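Long-range contacts in alpha-acetolactate decarboxylase (Bacillus subtilis subsp. subtilis str. 168, PDB 5XNE), which converts (2S)-2-acetolactate into (R)-acetoin with release of carbon dioxide, a step in the synthesis of butane-2,3-diol from pyruvate: residues G31-D42 and I46-R56; L117-T125 and F176-G185. All coordinates share one frame; numbering follows the deposited sequence.

In the fold
The two contacts come one after the other along the chain: contact 1 is complete by residue 56, and contact 2 opens at residue 117. Their centres lie about 14 Å apart, and they touch directly, with Leu55 packing on Ser183 and Gly184 and Ile46 on Phe176. Contact 1 joins strand 33-37 to the hairpin of strands 44-48 and 51-56; contact 2 sets strand 117-124 against the hairpin of strands 171-178 and 184-192. That second hairpin carries His173, His175 and His186, which bind the zinc ion. Ile35 of contact 1 packs on His173 and His175, and Arg124 of contact 2 on His186, which places both contacts beside the metal site.

Contact 1. Residues G31-D42 and I46-R56; sequences GDFGIGTFNKLD and IGFDGEFYRLR
Strand 33-37 runs antiparallel to strand 46-48 at 175°, and Gly34 and Gly47 form a hydrogen-bonded pair, Gly34 N giving to Gly47 O and Gly47 N to Gly34 O. The chain then reverses through a type I' turn from Phe48 to Glu51, making a beta meander in which 46-48 is the middle strand. Gly50 suits this turn with its positive phi, and its N donates to a lone pair of Asp32 O at 2.9 Å. Water 1 joins Asp32 OD1 to Asp49 N; Asp32 OD1 also accepts from Phe78 N.

Phe52 lays its ring beside the two glycines. One face rests on Gly47 CA, where a side chain would collide with the ring, while CZ comes 3.5 Å from Phe33 N near the ring plane. Phe33 turns its own ring away toward Phe78 and Phe158, while its CD2 meets Phe48 CB at 3.8 Å.

Farther along, the aliphatic and charged parts of Arg54 both lie over one face of Phe38. Arg54 CG sits 3.7 Å from the ring centroid; beyond it the chain bends at chi3 (-57°), bringing the guanidinium back almost flat on the ring, the planes 26° apart, in an off-centre cation-pi stack. Arg54 NH1 is then placed to donate to a lone pair of Asp42 O at 2.9 Å and to water 2, while NH2 pairs with Asp68.

The Asp42 carboxylate serves both arginines. Toward Arg54 NH1 it offers only charge, since its OD2 lies well out of that guanidinium plane. Arg56 grips it side-on, and CD of Arg54 covers a face of the Arg56 guanidinium. Arg56 NE reaches Asp42 OD1 at 2.8 Å and Arg56 NH2 reaches Asp42 OD2 at 2.9 Å, both bonds nearly straight.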
loop_
_atom_site.group_PDB
_atom_site.type_symbol
_atom_site.label_atom_id
_atom_site.label_comp_id
_atom_site.label_asym_id
_atom_site.label_seq_id
_atom_site.Cartn_x
_atom_site.Cartn_y
_atom_site.Cartn_z
ATOM N N GLY B 31 -10.991 12.783 6.904
ATOM C CA GLY B 31 -10.026 13.854 6.827
ATOM C C GLY B 31 -10.642 15.216 6.632
ATOM O O GLY B 31 -11.842 15.346 6.378
ATOM N N ASP B 32 -9.795 16.229 6.752
ATOM C CA ASP B 32 -10.187 17.596 6.434
ATOM C C ASP B 32 -9.322 18.180 5.323
ATOM O O ASP B 32 -9.349 19.376 5.066
ATOM C CB ASP B 32 -10.098 18.483 7.677
ATOM C CG ASP B 32 -8.748 18.402 8.371
ATOM O OD1 ASP B 32 -7.709 18.173 7.714
ATOM O OD2 ASP B 32 -8.732 18.580 9.616
ATOM N N PHE B 33 -8.572 17.307 4.651
ATOM C CA PHE B 33 -7.556 17.693 3.683
ATOM C C PHE B 33 -7.461 16.569 2.657
ATOM O O PHE B 33 -7.457 15.414 3.038
ATOM C CB PHE B 33 -6.228 17.887 4.415
ATOM C CG PHE B 33 -5.062 18.268 3.547
ATOM C CD1 PHE B 33 -4.391 17.310 2.777
ATOM C CD2 PHE B 33 -4.569 19.565 3.578
ATOM C CE1 PHE B 33 -3.293 17.652 2.021
ATOM C CE2 PHE B 33 -3.457 19.913 2.834
ATOM C CZ PHE B 33 -2.800 18.943 2.068
ATOM N N GLY B 34 -7.406 16.899 1.375
ATOM C CA GLY B 34 -7.172 15.850 0.390
ATOM C C GLY B 34 -7.289 16.272 -1.057
ATOM O O GLY B 34 -7.619 17.430 -1.363
ATOM N N ILE B 35 -6.990 15.319 -1.945
ATOM C CA ILE B 35 -7.037 15.531 -3.398
ATOM C C ILE B 35 -7.554 14.264 -4.063
ATOM O O ILE B 35 -7.639 13.209 -3.442
ATOM C CB ILE B 35 -5.654 15.885 -4.001
ATOM C CG1 ILE B 35 -4.636 14.769 -3.739
ATOM C CG2 ILE B 35 -5.140 17.219 -3.459
ATOM C CD1 ILE B 35 -3.334 14.923 -4.524
ATOM N N GLY B 36 -7.918 14.374 -5.331
ATOM C CA GLY B 36 -8.364 13.196 -6.054
ATOM C C GLY B 36 -9.189 13.607 -7.245
ATOM O O GLY B 36 -9.014 14.691 -7.818
ATOM N N THR B 37 -10.082 12.714 -7.649
ATOM C CA THR B 37 -10.977 13.023 -8.752
ATOM C C THR B 37 -12.372 12.519 -8.397
ATOM O O THR B 37 -12.637 12.124 -7.264
ATOM C CB THR B 37 -10.460 12.420 -10.079
ATOM O OG1 THR B 37 -11.268 12.873 -11.173
ATOM C CG2 THR B 37 -10.456 10.882 -10.040
ATOM N N PHE B 38 -13.273 12.587 -9.367
ATOM C CA PHE B 38 -14.674 12.242 -9.171
ATOM C C PHE B 38 -15.074 11.152 -10.148
ATOM O O PHE B 38 -14.343 10.881 -11.098
ATOM C CB PHE B 38 -15.574 13.457 -9.390
ATOM C CG PHE B 38 -15.376 14.552 -8.384
ATOM C CD1 PHE B 38 -14.287 15.408 -8.470
ATOM C CD2 PHE B 38 -16.302 14.743 -7.376
ATOM C CE1 PHE B 38 -14.113 16.411 -7.532
ATOM C CE2 PHE B 38 -16.138 15.764 -6.447
ATOM C CZ PHE B 38 -15.044 16.588 -6.523
ATOM N N ASN B 39 -16.242 10.561 -9.934
ATOM C CA ASN B 39 -16.743 9.583 -10.888
ATOM C C ASN B 39 -16.817 10.188 -12.282
ATOM O O ASN B 39 -17.072 11.391 -12.449
ATOM C CB ASN B 39 -18.101 9.040 -10.448
ATOM C CG ASN B 39 -17.959 7.850 -9.505
ATOM O OD1 ASN B 39 -16.913 7.678 -8.855
ATOM N ND2 ASN B 39 -18.999 7.018 -9.425
ATOM N N LYS B 40 -16.539 9.343 -13.269
ATOM C CA LYS B 40 -16.469 9.723 -14.681
ATOM C C LYS B 40 -15.307 10.673 -14.994
ATOM O O LYS B 40 -15.241 11.202 -16.101
ATOM C CB LYS B 40 -17.793 10.357 -15.142
ATOM C CG LYS B 40 -19.047 9.681 -14.601
ATOM C CD LYS B 40 -20.303 10.227 -15.289
ATOM C CE LYS B 40 -20.356 9.744 -16.736
ATOM N NZ LYS B 40 -20.371 8.254 -16.852
ATOM N N LEU B 41 -14.365 10.833 -14.055
ATOM C CA LEU B 41 -13.304 11.856 -14.160
ATOM C C LEU B 41 -13.900 13.253 -14.331
ATOM O O LEU B 41 -13.312 14.112 -14.979
ATOM C CB LEU B 41 -12.340 11.586 -15.323
ATOM C CG LEU B 41 -11.462 10.347 -15.290
ATOM C CD1 LEU B 41 -10.457 10.434 -16.433
ATOM C CD2 LEU B 41 -10.751 10.210 -13.948
ATOM N N ASP B 42 -15.058 13.485 -13.724
ATOM C CA ASP B 42 -15.721 14.778 -13.847
ATOM C C ASP B 42 -15.103 15.766 -12.861
ATOM O O ASP B 42 -15.679 16.067 -11.812
ATOM C CB ASP B 42 -17.218 14.613 -13.619
ATOM C CG ASP B 42 -18.001 15.886 -13.864
ATOM O OD1 ASP B 42 -17.421 16.878 -14.361
ATOM O OD2 ASP B 42 -19.210 15.878 -13.543
ATOM N N ILE B 46 -10.096 18.925 -4.595
ATOM C CA ILE B 46 -9.120 19.527 -3.703
ATOM C C ILE B 46 -9.842 19.995 -2.452
ATOM O O ILE B 46 -10.965 20.484 -2.527
ATOM C CB ILE B 46 -8.389 20.696 -4.382
ATOM C CG1 ILE B 46 -7.262 21.243 -3.533
ATOM C CG2 ILE B 46 -9.343 21.828 -4.727
ATOM C CD1 ILE B 46 -6.501 22.347 -4.281
ATOM N N GLY B 47 -9.226 19.813 -1.298
ATOM C CA GLY B 47 -9.798 20.357 -0.085
ATOM C C GLY B 47 -8.777 20.509 1.013
ATOM O O GLY B 47 -7.757 19.814 1.057
ATOM N N PHE B 48 -9.066 21.441 1.910
ATOM C CA PHE B 48 -8.240 21.689 3.078
ATOM C C PHE B 48 -9.098 22.504 4.047
ATOM O O PHE B 48 -10.081 23.129 3.636
ATOM C CB PHE B 48 -6.933 22.413 2.712
ATOM C CG PHE B 48 -7.105 23.541 1.732
ATOM C CD1 PHE B 48 -7.371 24.834 2.175
ATOM C CD2 PHE B 48 -6.966 23.319 0.375
ATOM C CE1 PHE B 48 -7.519 25.879 1.265
ATOM C CE2 PHE B 48 -7.110 24.355 -0.543
ATOM C CZ PHE B 48 -7.384 25.645 -0.092
ATOM N N ASP B 49 -8.764 22.442 5.327
ATOM C CA ASP B 49 -9.584 23.042 6.374
ATOM C C ASP B 49 -11.046 22.584 6.305
ATOM O O ASP B 49 -11.960 23.321 6.691
ATOM C CB ASP B 49 -9.500 24.567 6.292
ATOM C CG ASP B 49 -8.080 25.076 6.443
ATOM O OD1 ASP B 49 -7.356 24.566 7.321
ATOM O OD2 ASP B 49 -7.698 25.978 5.674
ATOM N N GLY B 50 -11.269 21.366 5.815
ATOM C CA GLY B 50 -12.608 20.798 5.757
ATOM C C GLY B 50 -13.454 21.259 4.587
ATOM O O GLY B 50 -14.607 20.829 4.456
ATOM N N GLU B 51 -12.889 22.108 3.731
ATOM C CA GLU B 51 -13.625 22.691 2.616
ATOM C C GLU B 51 -13.138 22.105 1.290
ATOM O O GLU B 51 -11.999 22.338 0.886
ATOM C CB GLU B 51 -13.478 24.218 2.624
ATOM C CG GLU B 51 -14.022 24.851 3.911
ATOM C CD GLU B 51 -13.893 26.369 3.954
ATOM O OE1 GLU B 51 -13.214 26.939 3.081
ATOM O OE2 GLU B 51 -14.473 26.989 4.881
ATOM N N PHE B 52 -14.005 21.329 0.636
ATOM C CA PHE B 52 -13.636 20.580 -0.566
ATOM C C PHE B 52 -14.370 21.085 -1.793
ATOM O O PHE B 52 -15.558 21.432 -1.720
ATOM C CB PHE B 52 -13.912 19.085 -0.365
ATOM C CG PHE B 52 -12.903 18.412 0.509
ATOM C CD1 PHE B 52 -12.958 18.550 1.899
ATOM C CD2 PHE B 52 -11.883 17.663 -0.053
ATOM C CE1 PHE B 52 -12.015 17.939 2.716
ATOM C CE2 PHE B 52 -10.927 17.047 0.768
ATOM C CZ PHE B 52 -11.001 17.190 2.150
ATOM N N TYR B 53 -13.667 21.093 -2.921
ATOM C CA TYR B 53 -14.198 21.605 -4.185
ATOM C C TYR B 53 -13.993 20.643 -5.341
ATOM O O TYR B 53 -13.017 19.879 -5.354
ATOM C CB TYR B 53 -13.537 22.934 -4.534
ATOM C CG TYR B 53 -13.905 24.059 -3.601
ATOM C CD1 TYR B 53 -13.202 24.271 -2.428
ATOM C CD2 TYR B 53 -14.966 24.914 -3.903
ATOM C CE1 TYR B 53 -13.539 25.311 -1.572
ATOM C CE2 TYR B 53 -15.311 25.957 -3.050
ATOM C CZ TYR B 53 -14.595 26.145 -1.893
ATOM O OH TYR B 53 -14.942 27.175 -1.054
ATOM N N ARG B 54 -14.917 20.702 -6.305
ATOM C CA ARG B 54 -14.790 20.062 -7.610
ATOM C C ARG B 54 -14.355 21.112 -8.634
ATOM O O ARG B 54 -15.114 22.038 -8.943
ATOM C CB ARG B 54 -16.117 19.425 -8.043
ATOM C CG ARG B 54 -16.037 18.683 -9.375
ATOM C CD ARG B 54 -17.426 18.396 -9.968
ATOM N NE ARG B 54 -18.319 17.631 -9.101
ATOM C CZ ARG B 54 -18.609 16.339 -9.268
ATOM N NH1 ARG B 54 -18.036 15.643 -10.253
ATOM N NH2 ARG B 54 -19.449 15.734 -8.438
ATOM N N LEU B 55 -13.140 20.993 -9.150
ATOM C CA LEU B 55 -12.634 21.928 -10.164
ATOM C C LEU B 55 -12.875 21.374 -11.560
ATOM O O LEU B 55 -12.382 20.297 -11.891
ATOM C CB LEU B 55 -11.133 22.188 -9.968
ATOM C CG LEU B 55 -10.610 23.183 -8.928
ATOM C CD1 LEU B 55 -10.796 24.619 -9.402
ATOM C CD2 LEU B 55 -11.264 22.983 -7.579
ATOM N N ARG B 56 -13.631 22.096 -12.385
ATOM C CA ARG B 56 -13.920 21.622 -13.736
ATOM C C ARG B 56 -13.239 22.448 -14.818
ATOM O O ARG B 56 -12.809 23.581 -14.594
ATOM C CB ARG B 56 -15.429 21.616 -14.000
ATOM C CG ARG B 56 -16.212 20.521 -13.303
ATOM C CD ARG B 56 -17.636 20.496 -13.853
ATOM N NE ARG B 56 -18.406 19.348 -13.389
ATOM C CZ ARG B 56 -19.400 19.419 -12.507
ATOM N NH1 ARG B 56 -19.759 20.590 -11.979
ATOM N NH2 ARG B 56 -20.044 18.320 -12.153
HETATM O O HOH W 1 -6.822 20.836 6.585
HETATM O O HOH W 2 -18.790 12.779 -10.898
#

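Contact 2. Residues L117-T125 and F176-G185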
loop_
_atom_site.group_PDB
_atom_site.type_symbol
_atom_site.label_atom_id
_atom_site.label_comp_id
_atom_site.label_asym_id
_atom_site.label_seq_id
_atom_site.Cartn_x
_atom_site.Cartn_y
_atom_site.Cartn_z
ATOM N N LEU B 117 1.516 33.367 -2.960
ATOM C CA LEU B 117 1.439 33.872 -4.322
ATOM C C LEU B 117 2.394 33.139 -5.238
ATOM O O LEU B 117 3.566 32.957 -4.927
ATOM C CB LEU B 117 1.732 35.377 -4.368
ATOM C CG LEU B 117 0.518 36.257 -4.077
ATOM C CD1 LEU B 117 0.071 36.161 -2.617
ATOM C CD2 LEU B 117 0.762 37.709 -4.492
ATOM N N PHE B 118 1.877 32.725 -6.384
ATOM C CA PHE B 118 2.662 31.971 -7.332
ATOM C C PHE B 118 2.870 32.768 -8.589
ATOM O O PHE B 118 1.917 33.282 -9.163
ATOM C CB PHE B 118 1.970 30.653 -7.642
ATOM C CG PHE B 118 1.653 29.873 -6.418
ATOM C CD1 PHE B 118 0.457 30.059 -5.757
ATOM C CD2 PHE B 118 2.574 28.992 -5.899
ATOM C CE1 PHE B 118 0.172 29.367 -4.613
ATOM C CE2 PHE B 118 2.290 28.291 -4.764
ATOM C CZ PHE B 118 1.083 28.481 -4.118
ATOM N N LYS B 119 4.123 32.880 -9.003
ATOM C CA LYS B 119 4.435 33.548 -10.254
ATOM C C LYS B 119 3.788 32.806 -11.417
ATOM O O LYS B 119 3.189 33.422 -12.299
ATOM C CB LYS B 119 5.943 33.643 -10.456
ATOM C CG LYS B 119 6.329 34.342 -11.738
ATOM C CD LYS B 119 7.797 34.689 -11.736
ATOM C CE LYS B 119 8.143 35.600 -12.898
ATOM N NZ LYS B 119 7.724 35.014 -14.198
ATOM N N LYS B 120 3.917 31.480 -11.408
ATOM C CA LYS B 120 3.263 30.628 -12.396
ATOM C C LYS B 120 2.672 29.398 -11.718
ATOM O O LYS B 120 3.243 28.878 -10.765
ATOM C CB LYS B 120 4.238 30.168 -13.482
ATOM C CG LYS B 120 4.956 31.280 -14.236
ATOM C CD LYS B 120 5.888 30.698 -15.293
ATOM C CE LYS B 120 7.133 31.563 -15.477
ATOM N NZ LYS B 120 7.642 32.102 -14.178
ATOM N N VAL B 121 1.517 28.958 -12.206
ATOM C CA VAL B 121 1.021 27.609 -11.929
ATOM C C VAL B 121 0.470 27.059 -13.230
ATOM O O VAL B 121 -0.295 27.744 -13.918
ATOM C CB VAL B 121 -0.098 27.564 -10.854
ATOM C CG1 VAL B 121 -0.470 26.107 -10.536
ATOM C CG2 VAL B 121 0.313 28.275 -9.590
ATOM N N GLN B 122 0.859 25.842 -13.586
ATOM C CA GLN B 122 0.225 25.174 -14.708
ATOM C C GLN B 122 -0.562 23.987 -14.201
ATOM O O GLN B 122 -0.040 23.167 -13.448
ATOM C CB GLN B 122 1.229 24.703 -15.749
ATOM C CG GLN B 122 0.531 24.108 -16.957
ATOM C CD GLN B 122 1.490 23.655 -18.028
ATOM O OE1 GLN B 122 2.119 22.599 -17.916
ATOM N NE2 GLN B 122 1.620 24.460 -19.075
ATOM N N THR B 123 -1.817 23.906 -14.618
ATOM C CA THR B 123 -2.677 22.807 -14.208
ATOM C C THR B 123 -3.379 22.150 -15.373
ATOM O O THR B 123 -3.423 22.684 -16.482
ATOM C CB THR B 123 -3.773 23.267 -13.237
ATOM O OG1 THR B 123 -4.715 24.093 -13.940
ATOM C CG2 THR B 123 -3.178 24.035 -12.050
ATOM N N ARG B 124 -3.937 20.980 -15.085
ATOM C CA ARG B 124 -4.947 20.342 -15.919
ATOM C C ARG B 124 -6.210 20.087 -15.107
ATOM O O ARG B 124 -6.167 20.023 -13.876
ATOM C CB ARG B 124 -4.461 19.011 -16.480
ATOM C CG ARG B 124 -4.202 17.962 -15.394
ATOM C CD ARG B 124 -5.206 16.803 -15.470
ATOM N NE ARG B 124 -5.134 15.951 -14.286
ATOM C CZ ARG B 124 -4.405 14.844 -14.268
ATOM N NH1 ARG B 124 -3.751 14.502 -15.386
ATOM N NH2 ARG B 124 -4.344 14.075 -13.175
ATOM N N THR B 125 -7.334 19.912 -15.790
ATOM C CA THR B 125 -8.527 19.383 -15.138
ATOM C C THR B 125 -9.061 18.248 -15.988
ATOM O O THR B 125 -9.474 18.466 -17.125
ATOM C CB THR B 125 -9.631 20.435 -14.946
ATOM O OG1 THR B 125 -9.998 20.981 -16.224
ATOM C CG2 THR B 125 -9.173 21.558 -14.022
ATOM N N PHE B 176 -4.151 22.552 -7.089
ATOM C CA PHE B 176 -4.150 23.990 -6.826
ATOM C C PHE B 176 -5.560 24.565 -6.915
ATOM O O PHE B 176 -6.342 24.153 -7.766
ATOM C CB PHE B 176 -3.230 24.698 -7.829
ATOM C CG PHE B 176 -3.367 26.198 -7.830
ATOM C CD1 PHE B 176 -2.821 26.955 -6.803
ATOM C CD2 PHE B 176 -4.032 26.843 -8.859
ATOM C CE1 PHE B 176 -2.944 28.358 -6.809
ATOM C CE2 PHE B 176 -4.164 28.240 -8.870
ATOM C CZ PHE B 176 -3.618 28.986 -7.849
ATOM N N ILE B 177 -5.878 25.509 -6.029
ATOM C CA ILE B 177 -7.092 26.311 -6.179
ATOM C C ILE B 177 -6.754 27.765 -5.836
ATOM O O ILE B 177 -5.974 28.039 -4.919
ATOM C CB ILE B 177 -8.253 25.765 -5.299
ATOM C CG1 ILE B 177 -9.574 26.461 -5.659
ATOM C CG2 ILE B 177 -7.928 25.878 -3.819
ATOM C CD1 ILE B 177 -10.815 25.749 -5.120
ATOM N N ASP B 178 -7.313 28.699 -6.595
ATOM C CA ASP B 178 -7.011 30.103 -6.337
ATOM C C ASP B 178 -7.817 30.631 -5.149
ATOM O O ASP B 178 -8.764 29.997 -4.677
ATOM C CB ASP B 178 -7.262 30.952 -7.585
ATOM C CG ASP B 178 -8.733 31.179 -7.855
ATOM O OD1 ASP B 178 -9.524 30.214 -7.839
ATOM O OD2 ASP B 178 -9.108 32.352 -8.065
ATOM N N GLU B 179 -7.429 31.798 -4.641
ATOM C CA GLU B 179 -8.094 32.332 -3.456
ATOM C C GLU B 179 -9.564 32.654 -3.741
ATOM O O GLU B 179 -10.406 32.568 -2.850
ATOM C CB GLU B 179 -7.370 33.575 -2.933
ATOM C CG GLU B 179 -7.851 33.999 -1.546
ATOM C CD GLU B 179 -7.010 33.401 -0.421
ATOM O OE1 GLU B 179 -6.077 32.620 -0.721
ATOM O OE2 GLU B 179 -7.290 33.697 0.763
ATOM N N GLY B 180 -9.873 32.984 -4.992
ATOM C CA GLY B 180 -11.245 33.246 -5.393
ATOM C C GLY B 180 -12.105 31.998 -5.534
ATOM O O GLY B 180 -13.299 32.092 -5.805
ATOM N N ARG B 181 -11.489 30.832 -5.349
ATOM C CA ARG B 181 -12.178 29.544 -5.448
ATOM C C ARG B 181 -12.937 29.365 -6.772
ATOM O O ARG B 181 -14.108 28.994 -6.771
ATOM C CB ARG B 181 -13.148 29.351 -4.272
ATOM C CG ARG B 181 -12.521 29.448 -2.888
ATOM C CD ARG B 181 -11.477 28.362 -2.656
ATOM N NE ARG B 181 -10.982 28.350 -1.283
ATOM C CZ ARG B 181 -9.759 28.726 -0.918
ATOM N NH1 ARG B 181 -8.880 29.148 -1.822
ATOM N NH2 ARG B 181 -9.413 28.676 0.357
ATOM N N ASN B 182 -12.266 29.608 -7.892
ATOM C CA ASN B 182 -12.848 29.311 -9.200
ATOM C C ASN B 182 -11.992 28.392 -10.054
ATOM O O ASN B 182 -12.502 27.560 -10.814
ATOM C CB ASN B 182 -13.101 30.603 -9.973
ATOM C CG ASN B 182 -14.145 31.473 -9.314
ATOM O OD1 ASN B 182 -15.312 31.091 -9.221
ATOM N ND2 ASN B 182 -13.736 32.651 -8.858
ATOM N N SER B 183 -10.684 28.545 -9.931
ATOM C CA SER B 183 -9.777 27.969 -10.907
ATOM C C SER B 183 -8.693 27.165 -10.231
ATOM O O SER B 183 -8.406 27.367 -9.050
ATOM C CB SER B 183 -9.136 29.068 -11.762
ATOM O OG SER B 183 -10.109 29.789 -12.504
ATOM N N GLY B 184 -8.096 26.266 -11.005
ATOM C CA GLY B 184 -6.943 25.505 -10.562
ATOM C C GLY B 184 -6.933 24.142 -11.218
ATOM O O GLY B 184 -7.192 24.005 -12.417
ATOM N N GLY B 185 -6.629 23.122 -10.432
ATOM C CA GLY B 185 -6.628 21.769 -10.950
ATOM C C GLY B 185 -5.436 20.967 -10.488
ATOM O O GLY B 185 -4.837 21.260 -9.453
#
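Phe176 presents one ring face to Val121, whose CG2 stands above the ring centre, 4.2 Å from the centroid, in a CH-pi contact. This ring belongs to the beta hairpin of strands 171-178 and 184-192, which meets strand 117-124 in a fully buried contact. The branched valine suits the place because its second methyl, CG1, touches the same ring at CG, 4.0 Å away. With its CG anti to the backbone N (chi1 168°), Phe176 lies against strand 117-124 and turns an edge to Phe118. The two rings form an offset edge-to-face pair, centroids 5.7 Å apart and planes at 83°. Ile155 packs on both phenylalanines.

Thr123 supplies the one hydrogen bond between the segments: its OG1 donates to Gly184 O at 2.9 Å, approaching from far above the carbonyl plane. A chi1 of 69° directs OG1 to that carbonyl and leaves CG2 lying along the Gly184-Gly185 peptide. A valine in place of Thr123 has no hydroxyl, so Gly184 O would probably be left without its side-chain donor and the tie between the two segments weakened. At Gly185 the absence of a side chain suits the close approach, for a CB would run into Arg124 O and Thr125 CG2.

The hairpin's loop is held by Asp178. Its OD1 accepts from Asn182 N through the syn lone pair and from Ser183 N above the carboxylate plane, while its carbonyl receives Arg181 N and NH1 from opposite faces. Back at the strand, Gly185 CA approaches Arg124 O to 3.4 Å in a CA-H...O contact.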